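Local coordinates for penicillin-binding protein 2B (Streptococcus pneumoniae, PDB 2WAD) that is a penicillin-binding transpeptidase that cross-links adjacent glycan strands of cell-wall peptidoglycan, probably within the elongasome that builds peripheral peptidoglycan, at residues 52-57 with 283-288. Numbering follows the deposited sequence.
Unlike the reference sequence in segment 52-57: Val54 (reference Ile), Thr56 (reference Ser). With ZN (zinc ion), chain D.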
loop_
_atom_site.group_PDB
_atom_site.type_symbol
_atom_site.label_atom_id
_atom_site.label_comp_id
_atom_site.label_asym_id
_atom_site.label_seq_id
_atom_site.Cartn_x
_atom_site.Cartn_y
_atom_site.Cartn_z
ATOM N N THR A 52 -17.275 9.078 36.669
ATOM C CA THR A 52 -16.610 9.538 35.466
ATOM C C THR A 52 -15.843 8.354 34.877
ATOM O O THR A 52 -15.017 7.732 35.548
ATOM C CB THR A 52 -15.728 10.776 35.753
ATOM O OG1 THR A 52 -14.781 10.976 34.694
ATOM C CG2 THR A 52 -14.989 10.615 37.065
ATOM N N LYS A 53 -16.154 8.007 33.633
ATOM C CA LYS A 53 -15.530 6.839 33.023
ATOM C C LYS A 53 -14.271 7.206 32.245
ATOM O O LYS A 53 -14.228 8.223 31.555
ATOM C CB LYS A 53 -16.522 6.054 32.160
ATOM C CG LYS A 53 -16.689 6.565 30.736
ATOM C CD LYS A 53 -17.666 5.685 29.970
ATOM C CE LYS A 53 -17.597 5.952 28.471
ATOM N NZ LYS A 53 -17.967 4.736 27.690
ATOM N N VAL A 54 -13.238 6.380 32.381
ATOM C CA VAL A 54 -11.996 6.640 31.675
ATOM C C VAL A 54 -11.454 5.454 30.888
ATOM O O VAL A 54 -11.564 4.302 31.313
ATOM C CB VAL A 54 -10.919 7.223 32.592
ATOM C CG1 VAL A 54 -11.024 8.741 32.615
ATOM C CG2 VAL A 54 -11.045 6.640 33.979
ATOM N N THR A 55 -10.869 5.775 29.737
ATOM C CA THR A 55 -10.376 4.795 28.772
ATOM C C THR A 55 -8.856 4.901 28.634
ATOM O O THR A 55 -8.316 5.966 28.328
ATOM C CB THR A 55 -11.057 5.015 27.402
ATOM O OG1 THR A 55 -12.471 4.835 27.550
ATOM C CG2 THR A 55 -10.566 4.029 26.373
ATOM N N THR A 56 -8.160 3.800 28.893
ATOM C CA THR A 56 -6.736 3.741 28.585
ATOM C C THR A 56 -6.404 2.796 27.422
ATOM O O THR A 56 -7.149 1.854 27.145
ATOM C CB THR A 56 -5.837 3.553 29.839
ATOM O OG1 THR A 56 -4.522 3.160 29.429
ATOM C CG2 THR A 56 -6.413 2.538 30.827
ATOM N N SER A 57 -5.301 3.082 26.733
ATOM C CA SER A 57 -4.844 2.323 25.566
ATOM C C SER A 57 -4.197 0.987 25.926
ATOM O O SER A 57 -3.681 0.812 27.024
ATOM C CB SER A 57 -3.813 3.160 24.804
ATOM O OG SER A 57 -4.430 4.283 24.198
ATOM N N LYS A 283 -12.780 1.974 32.825
ATOM C CA LYS A 283 -13.097 1.986 34.248
ATOM C C LYS A 283 -14.144 3.053 34.513
ATOM O O LYS A 283 -14.317 3.982 33.724
ATOM C CB LYS A 283 -11.846 2.299 35.070
ATOM C CG LYS A 283 -10.779 1.224 34.991
ATOM C CD LYS A 283 -9.699 1.384 36.056
ATOM C CE LYS A 283 -9.080 0.032 36.395
ATOM N NZ LYS A 283 -8.953 -0.841 35.186
ATOM N N GLU A 284 -14.852 2.921 35.626
ATOM C CA GLU A 284 -15.630 4.047 36.120
ATOM C C GLU A 284 -15.159 4.426 37.520
ATOM O O GLU A 284 -14.994 3.566 38.388
ATOM C CB GLU A 284 -17.137 3.799 36.011
ATOM C CG GLU A 284 -17.615 3.905 34.566
ATOM C CD GLU A 284 -19.121 3.838 34.374
ATOM O OE1 GLU A 284 -19.870 3.908 35.374
ATOM O OE2 GLU A 284 -19.546 3.720 33.198
ATOM N N ILE A 285 -14.876 5.713 37.701
ATOM C CA ILE A 285 -14.417 6.235 38.974
ATOM C C ILE A 285 -15.629 6.831 39.696
ATOM O O ILE A 285 -16.348 7.676 39.152
ATOM C CB ILE A 285 -13.272 7.263 38.801
ATOM C CG1 ILE A 285 -11.980 6.568 38.365
ATOM C CG2 ILE A 285 -12.961 7.970 40.117
ATOM C CD1 ILE A 285 -11.899 6.318 36.899
ATOM N N HIS A 286 -15.866 6.353 40.912
ATOM C CA HIS A 286 -17.026 6.779 41.689
ATOM C C HIS A 286 -16.628 7.890 42.653
ATOM O O HIS A 286 -15.600 7.789 43.322
ATOM C CB HIS A 286 -17.663 5.587 42.414
ATOM C CG HIS A 286 -18.388 4.652 41.497
ATOM N ND1 HIS A 286 -17.777 3.566 40.907
ATOM C CD2 HIS A 286 -19.658 4.668 41.026
ATOM C CE1 HIS A 286 -18.639 2.947 40.119
ATOM N NE2 HIS A 286 -19.789 3.596 40.175
ATOM N N LEU A 287 -17.439 8.948 42.701
ATOM C CA LEU A 287 -17.127 10.159 43.460
ATOM C C LEU A 287 -18.107 10.319 44.608
ATOM O O LEU A 287 -19.254 9.887 44.480
ATOM C CB LEU A 287 -17.204 11.387 42.544
ATOM C CG LEU A 287 -16.507 11.209 41.187
ATOM C CD1 LEU A 287 -16.745 12.365 40.225
ATOM C CD2 LEU A 287 -15.014 10.962 41.348
ATOM N N ASP A 288 -17.648 10.927 45.706
ATOM C CA ASP A 288 -18.505 11.316 46.818
ATOM C C ASP A 288 -19.296 12.580 46.468
ATOM O O ASP A 288 -19.231 13.061 45.345
ATOM C CB ASP A 288 -17.735 11.417 48.156
ATOM C CG ASP A 288 -16.873 12.677 48.288
ATOM O OD1 ASP A 288 -16.763 13.446 47.306
ATOM O OD2 ASP A 288 -16.290 12.904 49.379
HETATM ZN ZN ZN D . -15.424 14.613 49.622
#
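Antiparallel pairing of Thr52 and Val54 with Ile285 and Lys283 joins an outer strand to the middle strand of a three-stranded sheet in the N-terminal, dimerisation-type domain, bringing together chain parts separated by more than two hundred residues. As in a regular antiparallel pair, hydrogen-bonded and non-hydrogen-bonded positions alternate. Thr52 exchanges two backbone bonds with Ile285, and Val54 two with Lys283. The four are equally long, yet they differ in direction: Lys283 N meets Val54 O at 3.0 Å in the carbonyl plane, whereas Ile285 N sits above the carbonyl plane of Thr52, 38° out of it, although its N-H points almost straight at the oxygen (172°). Between these pairs lies the non-hydrogen-bonded one, Lys53 with Glu284, where the CA atoms close to 4.2 Å. Here CA of Lys53 makes a C-H...O contact of 3.2 Å with Lys283 O, which also accepts the Val54 amide.

On one face, Glu284 lays its CG alongside CB of Lys53 at 3.4 Å; both chains then run out extended, and Lys53 NZ stays 5.8 Å from Glu284 OE2, so any attraction is probably long-range. The other face carries Thr52, Val54, Ile285 and the base of Lys283, whose end leads away. With OG1 of Thr52 turned anti to the backbone N (chi1 163°), its CG2 is left to meet CD1 of Leu287 at 4.0 Å. Strand 293-298 pairs with the far edge of 282-287, and the turn between them holds a zinc ion through Asp288, His290 and Asp292, with Asp288 OD2 1.9 Å from the metal.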